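PDB 4OEN: second substrate binding domain of putative amino acid ABC transporter, which probably captures an amino acid outside the cell and hands it to the membrane-spanning part of an ABC import system. Local coordinates for residues 27-32 with 65-70; 80-85 with 184-189; 87-92 with 180-185; 91-96 with 155-160. All coordinates share one frame; numbering follows the deposited sequence.

Contact 1: 27-32 with 65-70; sequences GIDMEL and GIIAGM
The carboxylate of Asp29 lies against Ile67, whose CG1 methylene sits over one face, 3.6 Å from Asp29 CG and almost straight above it. On the rim, Asp29 OD2 takes the Gly69 amide through its syn lone pair, a short bond of 2.7 Å from Gly69 N, bent to 143° at the hydrogen. Asp29 OD1 has a weak hydrogen bond from the hydroxyl of Tyr86. In the type II periplasmic binding protein fold this is the place where helix 28-40 of the first lobe meets the residues that follow Ile66. The helix starts just after Gly27, its N-cap, so the acid belongs to the first turn, where the helix end would probably help to stabilise its negative charge. With CG anti to the carbonyl carbon (chi1 -74°), the carboxylate reaches over to the backbone at Gly69, where phi is positive, and probably helps to hold it.

Apolar groups flank this polar link. Ile67 points at the helix, and its branches part: CG2 meets the methyl of Met30, whose chain bends at chi2 and chi3 to bring CE within 4.1 Å of it, while CD1 faces Leu32 CD2 at 4.3 Å. Tyr86 also packs on Leu32 and Ile67. An acetate ion, probably from the crystallisation liquor, lies about 4 Å from the side chain of Ala68, which points away from the helix. The Ala68 amide is close to the same acid, N 3.1 Å from Asp29 OD2, but at too poor an angle to bond.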
loop_
_atom_site.group_PDB
_atom_site.type_symbol
_atom_site.label_atom_id
_atom_site.label_comp_id
_atom_site.label_asym_id
_atom_site.label_seq_id
_atom_site.Cartn_x
_atom_site.Cartn_y
_atom_site.Cartn_z
ATOM N N GLY A 27 5.841 -0.305 -10.558
ATOM C CA GLY A 27 5.288 -0.019 -9.243
ATOM C C GLY A 27 6.376 0.017 -8.189
ATOM O O GLY A 27 7.489 -0.398 -8.451
ATOM N N ILE A 28 6.046 0.501 -6.995
ATOM C CA ILE A 28 7.012 0.567 -5.901
ATOM C C ILE A 28 7.748 -0.756 -5.675
ATOM O O ILE A 28 8.976 -0.796 -5.546
ATOM C CB ILE A 28 6.302 0.968 -4.595
ATOM C CG1 ILE A 28 5.684 2.356 -4.745
ATOM C CG2 ILE A 28 7.243 0.849 -3.403
ATOM C CD1 ILE A 28 4.828 2.771 -3.541
ATOM N N ASP A 29 6.989 -1.842 -5.627
ATOM C CA ASP A 29 7.565 -3.154 -5.327
ATOM C C ASP A 29 8.501 -3.644 -6.396
ATOM O O ASP A 29 9.531 -4.252 -6.094
ATOM C CB ASP A 29 6.479 -4.197 -5.153
ATOM C CG ASP A 29 5.746 -4.056 -3.862
ATOM O OD1 ASP A 29 6.146 -3.208 -3.027
ATOM O OD2 ASP A 29 4.777 -4.818 -3.701
ATOM N N MET A 30 8.122 -3.397 -7.647
ATOM C CA MET A 30 8.915 -3.861 -8.783
ATOM C C MET A 30 10.230 -3.122 -8.808
ATOM O O MET A 30 11.293 -3.729 -8.954
ATOM C CB MET A 30 8.152 -3.671 -10.090
ATOM C CG MET A 30 6.872 -4.534 -10.167
ATOM S SD MET A 30 7.140 -6.336 -10.086
ATOM C CE MET A 30 6.961 -6.685 -8.333
ATOM N N GLU A 31 10.167 -1.804 -8.634
ATOM C CA GLU A 31 11.392 -1.024 -8.639
ATOM C C GLU A 31 12.273 -1.353 -7.442
ATOM O O GLU A 31 13.491 -1.426 -7.570
ATOM C CB GLU A 31 11.078 0.471 -8.677
ATOM C CG GLU A 31 10.461 0.892 -9.993
ATOM C CD GLU A 31 10.562 2.385 -10.260
ATOM O OE1 GLU A 31 11.601 3.005 -9.936
ATOM O OE2 GLU A 31 9.593 2.934 -10.805
ATOM N N LEU A 32 11.654 -1.544 -6.276
ATOM C CA LEU A 32 12.405 -1.786 -5.054
ATOM C C LEU A 32 13.137 -3.131 -5.098
ATOM O O LEU A 32 14.317 -3.199 -4.790
ATOM C CB LEU A 32 11.475 -1.722 -3.848
ATOM C CG LEU A 32 12.107 -2.056 -2.498
ATOM C CD1 LEU A 32 13.163 -1.041 -2.142
ATOM C CD2 LEU A 32 11.021 -2.142 -1.446
ATOM N N GLY A 65 10.483 -15.850 -2.973
ATOM C CA GLY A 65 10.007 -14.736 -2.178
ATOM C C GLY A 65 8.781 -14.126 -2.799
ATOM O O GLY A 65 8.478 -14.392 -3.962
ATOM N N ILE A 66 8.057 -13.358 -1.996
ATOM C CA ILE A 66 6.900 -12.607 -2.476
ATOM C C ILE A 66 6.998 -11.138 -2.082
ATOM O O ILE A 66 7.384 -10.804 -0.963
ATOM C CB ILE A 66 5.575 -13.218 -1.955
ATOM C CG1 ILE A 66 4.381 -12.369 -2.395
ATOM C CG2 ILE A 66 5.587 -13.390 -0.435
ATOM C CD1 ILE A 66 3.027 -12.989 -2.045
ATOM N N ILE A 67 6.703 -10.264 -3.040
ATOM C CA ILE A 67 6.591 -8.836 -2.747
ATOM C C ILE A 67 5.358 -8.372 -3.503
ATOM O O ILE A 67 5.241 -8.602 -4.706
ATOM C CB ILE A 67 7.882 -8.044 -3.130
ATOM C CG1 ILE A 67 7.863 -6.662 -2.466
ATOM C CG2 ILE A 67 8.126 -7.996 -4.664
ATOM C CD1 ILE A 67 9.150 -5.831 -2.731
ATOM N N ALA A 68 4.401 -7.793 -2.786
ATOM C CA ALA A 68 3.107 -7.461 -3.390
ATOM C C ALA A 68 2.269 -6.601 -2.464
ATOM O O ALA A 68 1.113 -6.927 -2.199
ATOM C CB ALA A 68 2.329 -8.752 -3.759
ATOM N N GLY A 69 2.849 -5.514 -1.953
ATOM C CA GLY A 69 2.160 -4.682 -0.980
ATOM C C GLY A 69 1.599 -5.513 0.159
ATOM O O GLY A 69 0.496 -5.258 0.648
ATOM N N MET A 70 2.382 -6.503 0.576
ATOM C CA MET A 70 1.922 -7.542 1.499
ATOM C C MET A 70 1.951 -7.097 2.947
ATOM O O MET A 70 3.002 -6.721 3.470
ATOM C CB MET A 70 2.786 -8.786 1.328
ATOM C CG MET A 70 2.405 -9.933 2.243
ATOM S SD MET A 70 3.379 -11.395 1.798
ATOM C CE MET A 70 2.711 -12.609 2.935
#

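Contact 2: 80-85 with 184-189; sequences FDFSES and ETAFAV
Ser83 and Phe187 grip each other twice. The amide of Ser83 gives a nearly straight bond to Phe187 O (N to O 2.8 Å, 172° at the hydrogen), while Phe187 N donates to Ser83 OG at 3.0 Å. That hydroxyl stands between its own backbone N and carbonyl carbon (chi1 73°), from where it also donates to Glu84 O, so the Ser83 side chain, not its backbone carbonyl, receives the Phe187 amide. On one side of this pair, Asp81 and Val189 form an antiparallel hydrogen-bonded pair, with Asp81 N 2.9 Å from Val189 O and a return bond from Val189 N. On the other, Ser85 OG donates to Glu184 OE1 at 2.8 Å, meeting the carboxylate on its anti side, and accepts from Tyr87 N.

Strand 80-82 lies at one edge of the first lobe's sheet. Its partner 180-190 is the strand that comes back from the second lobe and runs antiparallel between 80-82 and 65-66, as expected of a type II binding protein.

The alanines are wedged among aromatic rings. Phe82 CD1 touches both Ala186 CB and Ala188 CB, the latter at 3.8 Å, and Phe80 CD1 reaches Ala188 CB at 3.7 Å; the Phe80 ring also turns its edge to Val189 O. Phe80 CB lies over one face of the Phe82 ring, toward its rim. Further out, helix 51-60 packs on Phe80 and helix 74-77 on Phe82. From helix 195-210, Phe201 stacks on the ring of Phe187, and Asn202 OD1 accepts the amide of Glu84.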
loop_
_atom_site.group_PDB
_atom_site.type_symbol
_atom_site.label_atom_id
_atom_site.label_comp_id
_atom_site.label_asym_id
_atom_site.label_seq_id
_atom_site.Cartn_x
_atom_site.Cartn_y
_atom_site.Cartn_z
ATOM N N PHE A 80 5.228 -17.547 7.008
ATOM C CA PHE A 80 6.162 -16.651 6.311
ATOM C C PHE A 80 7.145 -16.003 7.276
ATOM O O PHE A 80 6.794 -15.694 8.414
ATOM C CB PHE A 80 5.417 -15.525 5.586
ATOM C CG PHE A 80 4.656 -15.959 4.364
ATOM C CD1 PHE A 80 5.297 -16.069 3.141
ATOM C CD2 PHE A 80 3.291 -16.206 4.430
ATOM C CE1 PHE A 80 4.605 -16.452 1.997
ATOM C CE2 PHE A 80 2.588 -16.588 3.288
ATOM C CZ PHE A 80 3.255 -16.703 2.066
ATOM N N ASP A 81 8.359 -15.756 6.799
ATOM C CA ASP A 81 9.302 -14.875 7.477
ATOM C C ASP A 81 9.349 -13.564 6.705
ATOM O O ASP A 81 9.542 -13.558 5.495
ATOM C CB ASP A 81 10.703 -15.494 7.549
ATOM C CG ASP A 81 10.786 -16.687 8.500
ATOM O OD1 ASP A 81 9.967 -16.793 9.437
ATOM O OD2 ASP A 81 11.698 -17.520 8.303
ATOM N N PHE A 82 9.168 -12.460 7.414
ATOM C CA PHE A 82 9.100 -11.155 6.785
ATOM C C PHE A 82 10.413 -10.407 6.881
ATOM O O PHE A 82 11.168 -10.574 7.849
ATOM C CB PHE A 82 7.994 -10.321 7.427
ATOM C CG PHE A 82 6.601 -10.730 7.028
ATOM C CD1 PHE A 82 6.066 -10.332 5.810
ATOM C CD2 PHE A 82 5.800 -11.454 7.906
ATOM C CE1 PHE A 82 4.765 -10.682 5.448
ATOM C CE2 PHE A 82 4.509 -11.803 7.553
ATOM C CZ PHE A 82 3.986 -11.411 6.325
ATOM N N SER A 83 10.662 -9.569 5.886
ATOM C CA SER A 83 11.698 -8.550 5.956
ATOM C C SER A 83 11.302 -7.428 6.905
ATOM O O SER A 83 10.186 -7.376 7.419
ATOM C CB SER A 83 11.949 -7.940 4.584
ATOM O OG SER A 83 10.874 -7.080 4.218
ATOM N N GLU A 84 12.219 -6.498 7.104
ATOM C CA GLU A 84 11.892 -5.221 7.715
ATOM C C GLU A 84 10.818 -4.552 6.879
ATOM O O GLU A 84 10.766 -4.757 5.668
ATOM C CB GLU A 84 13.132 -4.324 7.800
ATOM C CG GLU A 84 14.220 -4.858 8.697
ATOM C CD GLU A 84 13.961 -4.555 10.157
ATOM O OE1 GLU A 84 13.008 -3.802 10.446
ATOM O OE2 GLU A 84 14.712 -5.064 11.015
ATOM N N SER A 85 9.972 -3.753 7.516
ATOM C CA SER A 85 8.957 -3.007 6.796
ATOM C C SER A 85 9.586 -2.008 5.842
ATOM O O SER A 85 10.514 -1.288 6.224
ATOM C CB SER A 85 8.040 -2.268 7.774
ATOM O OG SER A 85 7.054 -1.527 7.064
ATOM N N GLU A 184 2.115 -2.698 8.557
ATOM C CA GLU A 184 3.399 -2.614 7.891
ATOM C C GLU A 184 3.389 -3.468 6.642
ATOM O O GLU A 184 2.618 -4.429 6.522
ATOM C CB GLU A 184 4.527 -3.072 8.819
ATOM C CG GLU A 184 4.564 -2.365 10.165
ATOM C CD GLU A 184 4.866 -0.882 10.046
ATOM O OE1 GLU A 184 5.385 -0.447 8.991
ATOM O OE2 GLU A 184 4.593 -0.153 11.018
ATOM N N THR A 185 4.268 -3.116 5.718
ATOM C CA THR A 185 4.329 -3.763 4.425
ATOM C C THR A 185 5.723 -4.344 4.274
ATOM O O THR A 185 6.701 -3.650 4.517
ATOM C CB THR A 185 4.051 -2.764 3.287
ATOM O OG1 THR A 185 2.989 -1.881 3.671
ATOM C CG2 THR A 185 3.684 -3.487 2.009
ATOM N N ALA A 186 5.827 -5.611 3.874
ATOM C CA ALA A 186 7.150 -6.224 3.799
ATOM C C ALA A 186 7.253 -7.290 2.728
ATOM O O ALA A 186 6.256 -7.766 2.204
ATOM C CB ALA A 186 7.534 -6.823 5.157
ATOM N N PHE A 187 8.497 -7.643 2.418
ATOM C CA PHE A 187 8.856 -8.777 1.571
ATOM C C PHE A 187 8.817 -10.040 2.427
ATOM O O PHE A 187 9.017 -9.960 3.639
ATOM C CB PHE A 187 10.264 -8.494 0.993
ATOM C CG PHE A 187 10.897 -9.637 0.260
ATOM C CD1 PHE A 187 10.585 -9.893 -1.070
ATOM C CD2 PHE A 187 11.859 -10.420 0.885
ATOM C CE1 PHE A 187 11.198 -10.947 -1.763
ATOM C CE2 PHE A 187 12.474 -11.465 0.206
ATOM C CZ PHE A 187 12.137 -11.737 -1.118
ATOM N N ALA A 188 8.532 -11.194 1.818
ATOM C CA ALA A 188 8.430 -12.423 2.613
ATOM C C ALA A 188 9.028 -13.618 1.909
ATOM O O ALA A 188 9.024 -13.696 0.682
ATOM C CB ALA A 188 6.961 -12.722 2.967
ATOM N N VAL A 189 9.534 -14.548 2.711
ATOM C CA VAL A 189 9.971 -15.860 2.240
ATOM C C VAL A 189 9.203 -16.908 3.039
ATOM O O VAL A 189 8.552 -16.583 4.047
ATOM C CB VAL A 189 11.492 -16.063 2.410
ATOM C CG1 VAL A 189 12.257 -14.984 1.630
ATOM C CG2 VAL A 189 11.875 -16.011 3.869
#

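Contact 3: 87-92 with 180-185; sequences YTANTI and TPIGET
Thr180 pairs with Thr91 through two backbone bonds, Thr91 N to Thr180 O and Thr180 N to Thr91 O, both 2.9 Å. At Pro181 the partner is Asn90, whose OD1 packs on the proline, 3.1 Å from Pro181 CA, while its ND2 donates to Glu160 OE1. Ile182 then breaks the register: both its amide and that of Gly183 turn to Ala89 O, the first almost straight at 2.8 Å (175° at the hydrogen), the second longer at 3.3 Å. This is a classic beta bulge. Ile182 CG1 stands between its backbone N and carbonyl carbon (chi1 62°), over the Ala89 carbonyl, and the Ile182 side chain crosses that of Thr91 at about a right angle, CG2 meeting Thr91 CG2. Gly183 O accepts Ala89 N in return. Beside it Glu184 runs alongside Thr88, and OE1, already held by Ser85, takes Thr88 OG1 at 2.9 Å on its syn lone pair. Thr185 OG1 donates to Tyr87 O at 2.8 Å from well above the carbonyl plane, and approaches the Tyr87 ring at its edge. Two such antiparallel strands running between the lobes are the hinge of a type II periplasmic binding protein.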
loop_
_atom_site.group_PDB
_atom_site.type_symbol
_atom_site.label_atom_id
_atom_site.label_comp_id
_atom_site.label_asym_id
_atom_site.label_seq_id
_atom_site.Cartn_x
_atom_site.Cartn_y
_atom_site.Cartn_z
ATOM N N TYR A 87 7.298 0.024 4.171
ATOM C CA TYR A 87 6.224 1.004 4.035
ATOM C C TYR A 87 5.202 0.830 5.137
ATOM O O TYR A 87 4.651 -0.263 5.308
ATOM C CB TYR A 87 5.537 0.874 2.670
ATOM C CG TYR A 87 4.536 1.974 2.416
ATOM C CD1 TYR A 87 4.963 3.270 2.138
ATOM C CD2 TYR A 87 3.169 1.725 2.463
ATOM C CE1 TYR A 87 4.054 4.282 1.911
ATOM C CE2 TYR A 87 2.249 2.737 2.229
ATOM C CZ TYR A 87 2.703 4.009 1.953
ATOM O OH TYR A 87 1.814 5.036 1.726
ATOM N N THR A 88 4.952 1.903 5.880
ATOM C CA THR A 88 3.898 1.898 6.885
ATOM C C THR A 88 2.609 2.332 6.240
ATOM O O THR A 88 2.511 3.458 5.745
ATOM C CB THR A 88 4.212 2.827 8.059
ATOM O OG1 THR A 88 5.424 2.396 8.686
ATOM C CG2 THR A 88 3.062 2.801 9.082
ATOM N N ALA A 89 1.633 1.429 6.255
ATOM C CA ALA A 89 0.350 1.659 5.609
ATOM C C ALA A 89 -0.575 2.397 6.558
ATOM O O ALA A 89 -0.747 1.991 7.701
ATOM C CB ALA A 89 -0.273 0.349 5.179
ATOM N N ASN A 90 -1.137 3.496 6.074
ATOM C CA ASN A 90 -2.053 4.306 6.861
ATOM C C ASN A 90 -3.416 4.364 6.220
ATOM O O ASN A 90 -3.545 4.172 5.015
ATOM C CB ASN A 90 -1.553 5.750 7.001
ATOM C CG ASN A 90 -0.202 5.859 7.674
ATOM O OD1 ASN A 90 0.047 5.250 8.703
ATOM N ND2 ASN A 90 0.672 6.669 7.099
ATOM N N THR A 91 -4.430 4.645 7.043
ATOM C CA THR A 91 -5.707 5.144 6.552
ATOM C C THR A 91 -5.643 6.670 6.677
ATOM O O THR A 91 -5.021 7.183 7.595
ATOM C CB THR A 91 -6.906 4.565 7.348
ATOM O OG1 THR A 91 -8.107 5.158 6.863
ATOM C CG2 THR A 91 -6.782 4.861 8.813
ATOM N N ILE A 92 -6.255 7.381 5.739
ATOM C CA ILE A 92 -6.120 8.839 5.710
ATOM C C ILE A 92 -7.371 9.476 5.135
ATOM O O ILE A 92 -8.073 8.884 4.316
ATOM C CB ILE A 92 -4.852 9.244 4.895
ATOM C CG1 ILE A 92 -4.418 10.673 5.194
ATOM C CG2 ILE A 92 -5.052 9.038 3.402
ATOM C CD1 ILE A 92 -3.030 10.979 4.635
ATOM N N THR A 180 -3.429 7.549 9.946
ATOM C CA THR A 180 -3.364 6.676 11.112
ATOM C C THR A 180 -2.879 5.312 10.652
ATOM O O THR A 180 -3.450 4.720 9.723
ATOM C CB THR A 180 -4.735 6.534 11.811
ATOM O OG1 THR A 180 -5.076 7.772 12.446
ATOM C CG2 THR A 180 -4.699 5.451 12.864
ATOM N N PRO A 181 -1.825 4.802 11.302
ATOM C CA PRO A 181 -1.210 3.534 10.910
ATOM C C PRO A 181 -2.166 2.357 11.029
ATOM O O PRO A 181 -2.881 2.229 12.029
ATOM C CB PRO A 181 -0.039 3.393 11.890
ATOM C CG PRO A 181 -0.438 4.205 13.074
ATOM C CD PRO A 181 -1.183 5.376 12.502
ATOM N N ILE A 182 -2.178 1.513 10.007
ATOM C CA ILE A 182 -2.998 0.310 10.047
ATOM C C ILE A 182 -2.132 -0.936 9.895
ATOM O O ILE A 182 -2.583 -2.045 10.174
ATOM C CB ILE A 182 -4.101 0.342 8.969
ATOM C CG1 ILE A 182 -3.515 0.403 7.564
ATOM C CG2 ILE A 182 -5.029 1.530 9.204
ATOM C CD1 ILE A 182 -4.568 0.548 6.477
ATOM N N GLY A 183 -0.876 -0.762 9.488
ATOM C CA GLY A 183 0.000 -1.913 9.378
ATOM C C GLY A 183 1.321 -1.644 8.696
ATOM O O GLY A 183 1.612 -0.517 8.306
ATOM N N GLU A 184 2.115 -2.698 8.557
ATOM C CA GLU A 184 3.399 -2.614 7.891
ATOM C C GLU A 184 3.389 -3.468 6.642
ATOM O O GLU A 184 2.618 -4.429 6.522
ATOM C CB GLU A 184 4.527 -3.072 8.819
ATOM C CG GLU A 184 4.564 -2.365 10.165
ATOM C CD GLU A 184 4.866 -0.882 10.046
ATOM O OE1 GLU A 184 5.385 -0.447 8.991
ATOM O OE2 GLU A 184 4.593 -0.153 11.018
ATOM N N THR A 185 4.268 -3.116 5.718
ATOM C CA THR A 185 4.329 -3.763 4.425
ATOM C C THR A 185 5.723 -4.344 4.274
ATOM O O THR A 185 6.701 -3.650 4.517
ATOM C CB THR A 185 4.051 -2.764 3.287
ATOM O OG1 THR A 185 2.989 -1.881 3.671
ATOM C CG2 THR A 185 3.684 -3.487 2.009
#

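Contact 4: 91-96 with 155-160; sequences TILGVK and AVMDDE
Ile92 and Asp158 are joined by a pair of backbone hydrogen bonds, Ile92 N to Asp158 O at 2.9 Å and Asp158 N to Ile92 O at 3.0 Å. Two residues on, Gly94 and Val156 repeat the pattern, with Gly94 N 2.8 Å from Val156 O and nearly straight (171° at the hydrogen). Between these pairs the CA-H groups of Met157 and Leu93 lean on Ile92 O and Val156 O.

The apolar contacts divide between the two faces. On one, Leu93 CD1 and Val95 CG1 both come to Ala155 CB, the valine at 3.6 Å, and in one of its two conformers Met157 puts SD 3.9 Å from Leu93 CD1 and crosses the Thr91 side chain at about a right angle. On the other face Val156 CG2 lies against Gly94 CA, and helix 141-150 packs on this side. Ile92 spans the strand end: with CG1 anti to its backbone N (chi1 -162°), CD1 comes across Glu160 at a slant to within 3.6 Å of Glu160 OE1, while CG2 rests 3.6 Å from Glu160 CA.

The acids are tied down beyond the strands. Asp158 OD2 bonds to the hydroxyl of Tyr145, and Glu160 OE2 makes a salt bridge with Lys164. Strand 87-96, arriving from the first lobe and lying antiparallel beside 155-159, which itself runs parallel to 111-115, is the inserted strand that marks the second-lobe sheet of a type II binding protein.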
loop_
_atom_site.group_PDB
_atom_site.type_symbol
_atom_site.label_atom_id
_atom_site.label_comp_id
_atom_site.label_asym_id
_atom_site.label_seq_id
_atom_site.Cartn_x
_atom_site.Cartn_y
_atom_site.Cartn_z
ATOM N N THR A 91 -4.430 4.645 7.043
ATOM C CA THR A 91 -5.707 5.144 6.552
ATOM C C THR A 91 -5.643 6.670 6.677
ATOM O O THR A 91 -5.021 7.183 7.595
ATOM C CB THR A 91 -6.906 4.565 7.348
ATOM O OG1 THR A 91 -8.107 5.158 6.863
ATOM C CG2 THR A 91 -6.782 4.861 8.813
ATOM N N ILE A 92 -6.255 7.381 5.739
ATOM C CA ILE A 92 -6.120 8.839 5.710
ATOM C C ILE A 92 -7.371 9.476 5.135
ATOM O O ILE A 92 -8.073 8.884 4.316
ATOM C CB ILE A 92 -4.852 9.244 4.895
ATOM C CG1 ILE A 92 -4.418 10.673 5.194
ATOM C CG2 ILE A 92 -5.052 9.038 3.402
ATOM C CD1 ILE A 92 -3.030 10.979 4.635
ATOM N N LEU A 93 -7.672 10.679 5.603
ATOM C CA LEU A 93 -8.807 11.430 5.086
ATOM C C LEU A 93 -8.488 12.079 3.733
ATOM O O LEU A 93 -7.401 12.635 3.538
ATOM C CB LEU A 93 -9.224 12.523 6.086
ATOM C CG LEU A 93 -10.621 13.102 5.848
ATOM C CD1 LEU A 93 -11.694 12.187 6.433
ATOM C CD2 LEU A 93 -10.726 14.523 6.417
ATOM N N GLY A 94 -9.445 12.041 2.813
ATOM C CA GLY A 94 -9.311 12.726 1.529
ATOM C C GLY A 94 -10.440 13.722 1.340
ATOM O O GLY A 94 -11.580 13.418 1.685
ATOM N N VAL A 95 -10.125 14.918 0.837
ATOM C CA VAL A 95 -11.134 15.915 0.476
ATOM C C VAL A 95 -10.782 16.597 -0.848
ATOM O O VAL A 95 -9.647 16.504 -1.326
ATOM C CB VAL A 95 -11.297 17.002 1.583
ATOM C CG1 VAL A 95 -11.794 16.389 2.882
ATOM C CG2 VAL A 95 -9.980 17.764 1.805
ATOM N N LYS A 96 -11.752 17.273 -1.461
ATOM C CA LYS A 96 -11.457 18.087 -2.636
ATOM C C LYS A 96 -10.522 19.239 -2.292
ATOM O O LYS A 96 -10.472 19.695 -1.146
ATOM C CB LYS A 96 -12.743 18.621 -3.257
ATOM C CG LYS A 96 -13.700 17.512 -3.658
ATOM C CD LYS A 96 -14.949 18.078 -4.320
ATOM C CE LYS A 96 -14.632 18.713 -5.661
ATOM N NZ LYS A 96 -15.859 19.264 -6.304
ATOM N N ALA A 155 -16.098 14.267 2.581
ATOM C CA ALA A 155 -14.767 13.695 2.719
ATOM C C ALA A 155 -14.858 12.208 2.484
ATOM O O ALA A 155 -15.969 11.641 2.483
ATOM C CB ALA A 155 -14.185 13.976 4.103
ATOM N N VAL A 156 -13.700 11.593 2.256
ATOM C CA VAL A 156 -13.589 10.140 2.251
ATOM C C VAL A 156 -12.485 9.720 3.203
ATOM O O VAL A 156 -11.613 10.516 3.562
ATOM C CB VAL A 156 -13.251 9.565 0.857
ATOM C CG1 VAL A 156 -14.273 10.000 -0.175
ATOM C CG2 VAL A 156 -11.833 9.997 0.429
ATOM N N MET A 157 -12.536 8.471 3.629
ATOM C CA MET A 157 -11.424 7.838 4.334
ATOM C C MET A 157 -10.956 6.662 3.477
ATOM O O MET A 157 -11.777 5.831 3.108
ATOM C CB MET A 157 -11.859 7.359 5.723
ATOM C CG MET A 157 -10.728 7.162 6.710
ATOM S SD MET A 157 -10.284 8.715 7.501
ATOM C CE MET A 157 -8.763 8.271 8.348
ATOM N N ASP A 158 -9.663 6.585 3.169
ATOM C CA ASP A 158 -9.165 5.529 2.273
ATOM C C ASP A 158 -7.726 5.172 2.606
ATOM O O ASP A 158 -7.089 5.812 3.434
ATOM C CB ASP A 158 -9.264 5.997 0.812
ATOM C CG ASP A 158 -9.408 4.858 -0.210
ATOM O OD1 ASP A 158 -9.242 3.642 0.091
ATOM O OD2 ASP A 158 -9.688 5.208 -1.376
ATOM N N ASP A 159 -7.209 4.157 1.927
ATOM C CA ASP A 159 -5.819 3.772 2.083
ATOM C C ASP A 159 -4.916 4.892 1.585
ATOM O O ASP A 159 -5.086 5.383 0.455
ATOM C CB ASP A 159 -5.524 2.496 1.295
ATOM C CG ASP A 159 -6.252 1.300 1.848
ATOM O OD1 ASP A 159 -6.109 1.054 3.060
ATOM O OD2 ASP A 159 -6.960 0.610 1.079
ATOM N N GLU A 160 -3.942 5.263 2.407
ATOM C CA GLU A 160 -3.043 6.347 2.043
ATOM C C GLU A 160 -2.264 6.114 0.728
ATOM O O GLU A 160 -2.215 7.009 -0.099
ATOM C CB GLU A 160 -2.064 6.661 3.180
ATOM C CG GLU A 160 -1.000 7.653 2.742
ATOM C CD GLU A 160 -0.200 8.231 3.881
ATOM O OE1 GLU A 160 -0.688 8.247 5.040
ATOM O OE2 GLU A 160 0.935 8.697 3.606
#

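The four contacts follow the sheet from one lobe to the other. Contacts 1 and 2, with centres 10 Å apart, belong to the first lobe, where strands 65-66 and 180-190 are neighbours. Contact 3 lies between the lobes and shares strand 180-190 with contact 2 and strand 87-96 with contact 4, which is in the second lobe, its centre about 26 Å from that of contact 2. Along the chain, contact 1 closes first; 80-82 and 87-96 then follow, 155-160 completes contact 4, and 180-189 returns to complete contacts 3 and 2. Each crossing strand thus ends in the opposite lobe's sheet, consistent with a hinge about which the lobes could close on a ligand.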